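PDB 3DX5: 3-dehydroshikimate dehydratase from Bacillus anthracis, which converts 3-dehydroshikimate into 3,4-dihydroxybenzoate with the help of a manganese ion, supplying the catecholate unit of the siderophore petrobactin. Local coordinates for residues D19-A24 with K60-T65; F173-E178 with H209-N214. All blocks are in the same frame, centred on the assembly; numbering follows the deposited sequence.

Contact 1: D19-A24 with K60-T65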
loop_
_atom_site.group_PDB
_atom_site.type_symbol
_atom_site.label_atom_id
_atom_site.label_comp_id
_atom_site.label_asym_id
_atom_site.label_seq_id
_atom_site.Cartn_x
_atom_site.Cartn_y
_atom_site.Cartn_z
ATOM N N ASP A 19 -9.983 15.581 5.027
ATOM C CA ASP A 19 -10.739 14.721 5.935
ATOM C C ASP A 19 -9.888 14.089 7.040
ATOM O O ASP A 19 -10.356 13.912 8.181
ATOM C CB ASP A 19 -11.485 13.640 5.167
ATOM C CG ASP A 19 -12.680 14.205 4.398
ATOM O OD1 ASP A 19 -13.040 15.405 4.572
ATOM O OD2 ASP A 19 -13.276 13.436 3.628
ATOM N N ILE A 20 -8.644 13.750 6.734
ATOM C CA ILE A 20 -7.729 13.325 7.812
ATOM C C ILE A 20 -7.493 14.435 8.873
ATOM O O ILE A 20 -7.559 14.181 10.099
ATOM C CB ILE A 20 -6.423 12.849 7.260
ATOM C CG1 ILE A 20 -6.631 11.471 6.613
ATOM C CG2 ILE A 20 -5.360 12.760 8.397
ATOM C CD1 ILE A 20 -5.424 10.987 5.926
ATOM N N VAL A 21 -7.249 15.659 8.409
ATOM C CA VAL A 21 -7.014 16.747 9.326
ATOM C C VAL A 21 -8.255 16.940 10.196
ATOM O O VAL A 21 -8.145 17.110 11.403
ATOM C CB VAL A 21 -6.648 18.044 8.580
ATOM C CG1 VAL A 21 -6.689 19.254 9.545
ATOM C CG2 VAL A 21 -5.289 17.930 7.915
ATOM N N GLN A 22 -9.440 16.931 9.581
ATOM C CA GLN A 22 -10.699 17.141 10.327
ATOM C C GLN A 22 -10.899 16.003 11.354
ATOM O O GLN A 22 -11.264 16.258 12.500
ATOM C CB GLN A 22 -11.910 17.225 9.367
ATOM C CG GLN A 22 -13.280 17.424 10.069
ATOM C CD GLN A 22 -13.287 18.644 11.005
ATOM O OE1 GLN A 22 -12.783 19.717 10.660
ATOM N NE2 GLN A 22 -13.873 18.480 12.185
ATOM N N PHE A 23 -10.677 14.759 10.936
ATOM C CA PHE A 23 -10.750 13.637 11.871
ATOM C C PHE A 23 -9.750 13.796 13.039
ATOM O O PHE A 23 -10.086 13.551 14.197
ATOM C CB PHE A 23 -10.509 12.321 11.148
ATOM C CG PHE A 23 -10.504 11.138 12.054
ATOM C CD1 PHE A 23 -11.704 10.517 12.423
ATOM C CD2 PHE A 23 -9.302 10.639 12.562
ATOM C CE1 PHE A 23 -11.698 9.397 13.299
ATOM C CE2 PHE A 23 -9.285 9.545 13.435
ATOM C CZ PHE A 23 -10.487 8.917 13.791
ATOM N N ALA A 24 -8.516 14.194 12.730
ATOM C CA ALA A 24 -7.526 14.386 13.785
ATOM C C ALA A 24 -8.009 15.430 14.780
ATOM O O ALA A 24 -7.882 15.253 15.990
ATOM C CB ALA A 24 -6.143 14.776 13.211
ATOM N N LYS A 60 -6.232 24.682 14.975
ATOM C CA LYS A 60 -6.844 23.435 15.392
ATOM C C LYS A 60 -5.939 22.683 16.395
ATOM O O LYS A 60 -6.192 21.507 16.691
ATOM C CB LYS A 60 -7.080 22.555 14.161
ATOM C CG LYS A 60 -8.097 23.066 13.138
ATOM C CD LYS A 60 -8.154 22.038 12.000
ATOM C CE LYS A 60 -9.154 22.440 10.906
ATOM N NZ LYS A 60 -8.646 23.500 10.038
ATOM N N THR A 61 -4.893 23.363 16.887
ATOM C CA THR A 61 -3.855 22.790 17.742
ATOM C C THR A 61 -3.292 21.525 17.102
ATOM O O THR A 61 -3.143 20.512 17.764
ATOM C CB THR A 61 -4.362 22.495 19.206
ATOM O OG1 THR A 61 -5.202 23.571 19.650
ATOM C CG2 THR A 61 -3.197 22.362 20.182
ATOM N N LEU A 62 -3.017 21.593 15.801
ATOM C CA LEU A 62 -2.442 20.487 15.044
ATOM C C LEU A 62 -1.115 20.938 14.440
ATOM O O LEU A 62 -0.902 22.113 14.266
ATOM C CB LEU A 62 -3.387 20.022 13.914
ATOM C CG LEU A 62 -4.528 19.112 14.362
ATOM C CD1 LEU A 62 -5.517 18.921 13.208
ATOM C CD2 LEU A 62 -3.947 17.763 14.863
ATOM N N GLU A 63 -0.242 19.990 14.131
ATOM C CA GLU A 63 0.985 20.259 13.439
ATOM C C GLU A 63 1.385 18.945 12.757
ATOM O O GLU A 63 0.834 17.886 13.057
ATOM C CB GLU A 63 2.082 20.706 14.424
ATOM C CG GLU A 63 2.536 19.592 15.391
ATOM C CD GLU A 63 3.421 20.143 16.521
ATOM O OE1 GLU A 63 4.677 20.136 16.363
ATOM O OE2 GLU A 63 2.851 20.592 17.559
ATOM N N ILE A 64 2.324 19.014 11.836
ATOM C CA ILE A 64 2.896 17.801 11.253
ATOM C C ILE A 64 4.079 17.421 12.147
ATOM O O ILE A 64 5.002 18.220 12.330
ATOM C CB ILE A 64 3.311 18.033 9.775
ATOM C CG1 ILE A 64 2.097 18.523 8.950
ATOM C CG2 ILE A 64 4.021 16.774 9.182
ATOM C CD1 ILE A 64 0.884 17.538 8.939
ATOM N N THR A 65 4.044 16.237 12.742
ATOM C CA THR A 65 5.056 15.871 13.755
ATOM C C THR A 65 6.374 15.385 13.135
ATOM O O THR A 65 7.457 15.487 13.756
ATOM C CB THR A 65 4.535 14.778 14.777
ATOM O OG1 THR A 65 4.469 13.488 14.138
ATOM C CG2 THR A 65 3.151 15.107 15.286
#
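Leu62 reaches across to helix 17-26 and sets its forked end against two residues of one helical turn, Val21 and Ala24. This is the packing of an outer helix of a TIM barrel against the loop leading into strand 64-68. CG of Leu62 lies anti to its own carbonyl carbon (chi1 -80°), which carries the fork out to the helix. Leu62 and Val21 cross at a slant, with Leu62 CD1 3.9 Å from Val21 CG1. Leu62 CD1 also rests on the backbone, 3.7 Å from Val21 O, a van der Waals touch. The alanine methyl meets both prongs: Leu62 CD2 is the nearer, 4.1 Å from Ala24 CB, and CD1 lies almost as close. Small alanine suits this spot because the helix can then approach closely both the leucine and Leu5 and Ile32 of the neighbouring strands, while branched Val21 presents a broad apolar flank that also touches Ile32 and Leu57. Leu57 and Tyr25 add further cover to Leu62. Lysine suits the margin of this buried patch, since its long methylene chain can pack while ending in a polar amino group. Lys60 crosses Val21 at about a right angle, extended as far as CE and bent only at the last torsion (chi4 76°). One valine branch, anti to the backbone N (chi1 168°), serves both partners: Val21 CG1 is also 4.0 Å from Lys60 CD.

Contact 2: F173-E178 with H209-N214; sequences FLHIWE and HVFEPN. With DHB (3,4-dihydroxybenzoic acid), chain D.
His175 and Phe211 touch as they line the 3,4-dihydroxybenzoate pocket, in the TIM-barrel active site, where His175 binds substrate. From CB, the histidine has CG anti to its carbonyl carbon (chi1 -66°), which swings the ring from the helix toward the ligand. His175 CD2 lies 3.7 Å from O3 of the ligand. On the other side of the ring, ND1 donates to the carboxylate one helical turn on: His175 ND1 to Glu178 OE1 is 2.8 Å, with an N-H...O angle of 166° and the oxygen in the ring plane. This nearly straight bond helps fix the rotation of the ring. CE1 touches Phe211, with His175 CE1 and Phe211 CB 3.9 Å apart near the imidazole plane. At the tip, His175 NE2 shares a hydrogen bond of 2.8 Å with O4 of the ligand and makes a weak, longer one to O3. Histidine suits the place because its two ring nitrogens can engage carboxylate and catechol at once. Phe211 adds an apolar wall: Leu174 CD1 packs obliquely against it, 3.8 Å from Phe211 CD2. The backbone O of Phe211 receives a weak hydrogen bond from ligand O4. The His175 ring also stands edge-to-face with that of His144, the inferred proton acceptor. Helix 173-178 directly follows strand 167-172, while Lys200 of strand 194-202 touches Leu174 and His175 and makes a cation-pi contact with Phe211.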
loop_
_atom_site.group_PDB
_atom_site.type_symbol
_atom_site.label_atom_id
_atom_site.label_comp_id
_atom_site.label_asym_id
_atom_site.label_seq_id
_atom_site.Cartn_x
_atom_site.Cartn_y
_atom_site.Cartn_z
ATOM N N PHE A 173 7.673 0.922 20.828
ATOM C CA PHE A 173 7.672 0.043 21.990
ATOM C C PHE A 173 7.313 -1.415 21.715
ATOM O O PHE A 173 7.918 -2.312 22.311
ATOM C CB PHE A 173 6.750 0.611 23.082
ATOM C CG PHE A 173 7.328 1.804 23.776
ATOM C CD1 PHE A 173 8.351 1.649 24.717
ATOM C CD2 PHE A 173 6.884 3.089 23.452
ATOM C CE1 PHE A 173 8.889 2.766 25.371
ATOM C CE2 PHE A 173 7.407 4.195 24.099
ATOM C CZ PHE A 173 8.405 4.047 25.056
ATOM N N LEU A 174 6.339 -1.653 20.854
ATOM C CA LEU A 174 6.039 -3.014 20.423
ATOM C C LEU A 174 7.308 -3.746 19.932
ATOM O O LEU A 174 7.599 -4.862 20.363
ATOM C CB LEU A 174 4.968 -3.003 19.299
ATOM C CG LEU A 174 4.416 -4.362 18.791
ATOM C CD1 LEU A 174 5.457 -5.051 17.864
ATOM C CD2 LEU A 174 4.003 -5.241 19.955
ATOM N N HIS A 175 8.051 -3.128 19.017
ATOM C CA HIS A 175 9.222 -3.775 18.478
ATOM C C HIS A 175 10.328 -3.933 19.485
ATOM O O HIS A 175 11.092 -4.887 19.417
ATOM C CB HIS A 175 9.706 -3.081 17.201
ATOM C CG HIS A 175 8.723 -3.221 16.080
ATOM N ND1 HIS A 175 8.227 -4.451 15.692
ATOM C CD2 HIS A 175 8.088 -2.297 15.321
ATOM C CE1 HIS A 175 7.358 -4.278 14.708
ATOM N NE2 HIS A 175 7.255 -2.982 14.462
ATOM N N ILE A 176 10.410 -2.998 20.412
ATOM C CA ILE A 176 11.379 -3.078 21.481
ATOM C C ILE A 176 11.051 -4.297 22.363
ATOM O O ILE A 176 11.927 -5.112 22.650
ATOM C CB ILE A 176 11.389 -1.715 22.259
ATOM C CG1 ILE A 176 12.512 -0.853 21.708
ATOM C CG2 ILE A 176 11.508 -1.899 23.760
ATOM C CD1 ILE A 176 13.922 -1.467 21.863
ATOM N N TRP A 177 9.782 -4.437 22.730
ATOM C CA TRP A 177 9.301 -5.576 23.508
ATOM C C TRP A 177 9.569 -6.920 22.784
ATOM O O TRP A 177 10.031 -7.893 23.384
ATOM C CB TRP A 177 7.814 -5.394 23.774
ATOM C CG TRP A 177 7.243 -6.542 24.517
ATOM C CD1 TRP A 177 7.252 -6.722 25.876
ATOM C CD2 TRP A 177 6.587 -7.678 23.961
ATOM N NE1 TRP A 177 6.640 -7.911 26.195
ATOM C CE2 TRP A 177 6.218 -8.517 25.042
ATOM C CE3 TRP A 177 6.256 -8.068 22.656
ATOM C CZ2 TRP A 177 5.541 -9.724 24.854
ATOM C CZ3 TRP A 177 5.586 -9.278 22.472
ATOM C CH2 TRP A 177 5.243 -10.085 23.563
ATOM N N GLU A 178 9.293 -6.945 21.490
ATOM C CA GLU A 178 9.550 -8.087 20.623
ATOM C C GLU A 178 11.000 -8.516 20.708
ATOM O O GLU A 178 11.262 -9.690 20.693
ATOM C CB GLU A 178 9.174 -7.718 19.173
ATOM C CG GLU A 178 9.628 -8.694 18.081
ATOM C CD GLU A 178 9.040 -8.317 16.703
ATOM O OE1 GLU A 178 8.884 -7.118 16.399
ATOM O OE2 GLU A 178 8.686 -9.228 15.946
ATOM N N HIS A 209 4.425 -11.622 13.472
ATOM C CA HIS A 209 4.750 -11.612 12.053
ATOM C C HIS A 209 3.741 -10.745 11.253
ATOM O O HIS A 209 4.024 -10.392 10.119
ATOM C CB HIS A 209 4.738 -13.057 11.505
ATOM C CG HIS A 209 3.461 -13.783 11.814
ATOM N ND1 HIS A 209 2.371 -13.766 10.971
ATOM C CD2 HIS A 209 3.067 -14.471 12.916
ATOM C CE1 HIS A 209 1.372 -14.446 11.517
ATOM N NE2 HIS A 209 1.768 -14.880 12.699
ATOM N N VAL A 210 2.579 -10.391 11.818
ATOM C CA VAL A 210 1.625 -9.535 11.060
ATOM C C VAL A 210 2.195 -8.132 10.849
ATOM O O VAL A 210 1.766 -7.422 9.937
ATOM C CB VAL A 210 0.193 -9.453 11.671
ATOM C CG1 VAL A 210 -0.457 -10.839 11.714
ATOM C CG2 VAL A 210 0.211 -8.719 13.080
ATOM N N PHE A 211 3.194 -7.759 11.658
ATOM C CA PHE A 211 3.894 -6.501 11.440
ATOM C C PHE A 211 5.023 -6.521 10.427
ATOM O O PHE A 211 5.657 -5.493 10.199
ATOM C CB PHE A 211 4.387 -5.901 12.749
ATOM C CG PHE A 211 3.278 -5.590 13.697
ATOM C CD1 PHE A 211 2.185 -4.798 13.289
ATOM C CD2 PHE A 211 3.291 -6.108 14.976
ATOM C CE1 PHE A 211 1.138 -4.511 14.178
ATOM C CE2 PHE A 211 2.249 -5.814 15.875
ATOM C CZ PHE A 211 1.178 -5.022 15.474
ATOM N N GLU A 212 5.288 -7.649 9.803
ATOM C CA GLU A 212 6.282 -7.631 8.755
ATOM C C GLU A 212 5.810 -6.658 7.655
ATOM O O GLU A 212 4.640 -6.692 7.265
ATOM C CB GLU A 212 6.495 -9.037 8.183
ATOM C CG GLU A 212 7.222 -9.955 9.187
ATOM C CD GLU A 212 7.290 -11.405 8.709
ATOM O OE1 GLU A 212 6.980 -11.635 7.517
ATOM O OE2 GLU A 212 7.647 -12.307 9.514
ATOM N N PRO A 213 6.727 -5.794 7.163
ATOM C CA PRO A 213 6.366 -4.723 6.224
ATOM C C PRO A 213 5.579 -5.237 5.024
ATOM O O PRO A 213 4.567 -4.649 4.668
ATOM C CB PRO A 213 7.733 -4.108 5.844
ATOM C CG PRO A 213 8.515 -4.225 7.173
ATOM C CD PRO A 213 8.131 -5.651 7.659
ATOM N N ASN A 214 5.987 -6.349 4.431
ATOM C CA ASN A 214 5.247 -6.848 3.275
ATOM C C ASN A 214 3.787 -7.164 3.596
ATOM O O ASN A 214 2.914 -6.957 2.755
ATOM C CB ASN A 214 5.890 -8.099 2.706
ATOM C CG ASN A 214 7.168 -7.802 1.944
ATOM O OD1 ASN A 214 7.404 -6.688 1.522
ATOM N ND2 ASN A 214 7.986 -8.825 1.757
HETATM C C1 DHB D . 6.212 0.339 9.169
HETATM C C2 DHB D . 6.351 0.653 10.518
HETATM C C3 DHB D . 6.209 -0.339 11.494
HETATM O O3 DHB D . 6.336 -0.110 12.839
HETATM C C4 DHB D . 5.945 -1.713 11.058
HETATM O O4 DHB D . 5.823 -2.645 12.030
HETATM C C5 DHB D . 5.838 -2.020 9.705
HETATM C C6 DHB D . 5.970 -0.978 8.769
HETATM C C DHB D . 6.350 1.448 8.138
HETATM O O1 DHB D . 6.286 1.255 6.920
HETATM O O2 DHB D . 6.528 2.701 8.549
#

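From the N terminus, the chain leaves strand 2-6, forms helix 17-26 and strand 31-35, and passes through helices 36-45 and 47-56 before contact 1 closes this first loop at the entry to strand 64-68. Strands 100-103, 138-142 and 167-172 follow. Contact 2 opens at helix 173-178 and closes across helix 183-190 and strand 194-202, at the start of helix 213-217. The two loops run in series, neither nested nor crossed. Contacts 1 and 2 have centres 26 Å apart, on opposite sides of the chain's centre. Contact 1 ties an outer helix to the loop entering a barrel strand, away from the active site, whereas contact 2 joins two segments beside the hydroxyl end of the ligand.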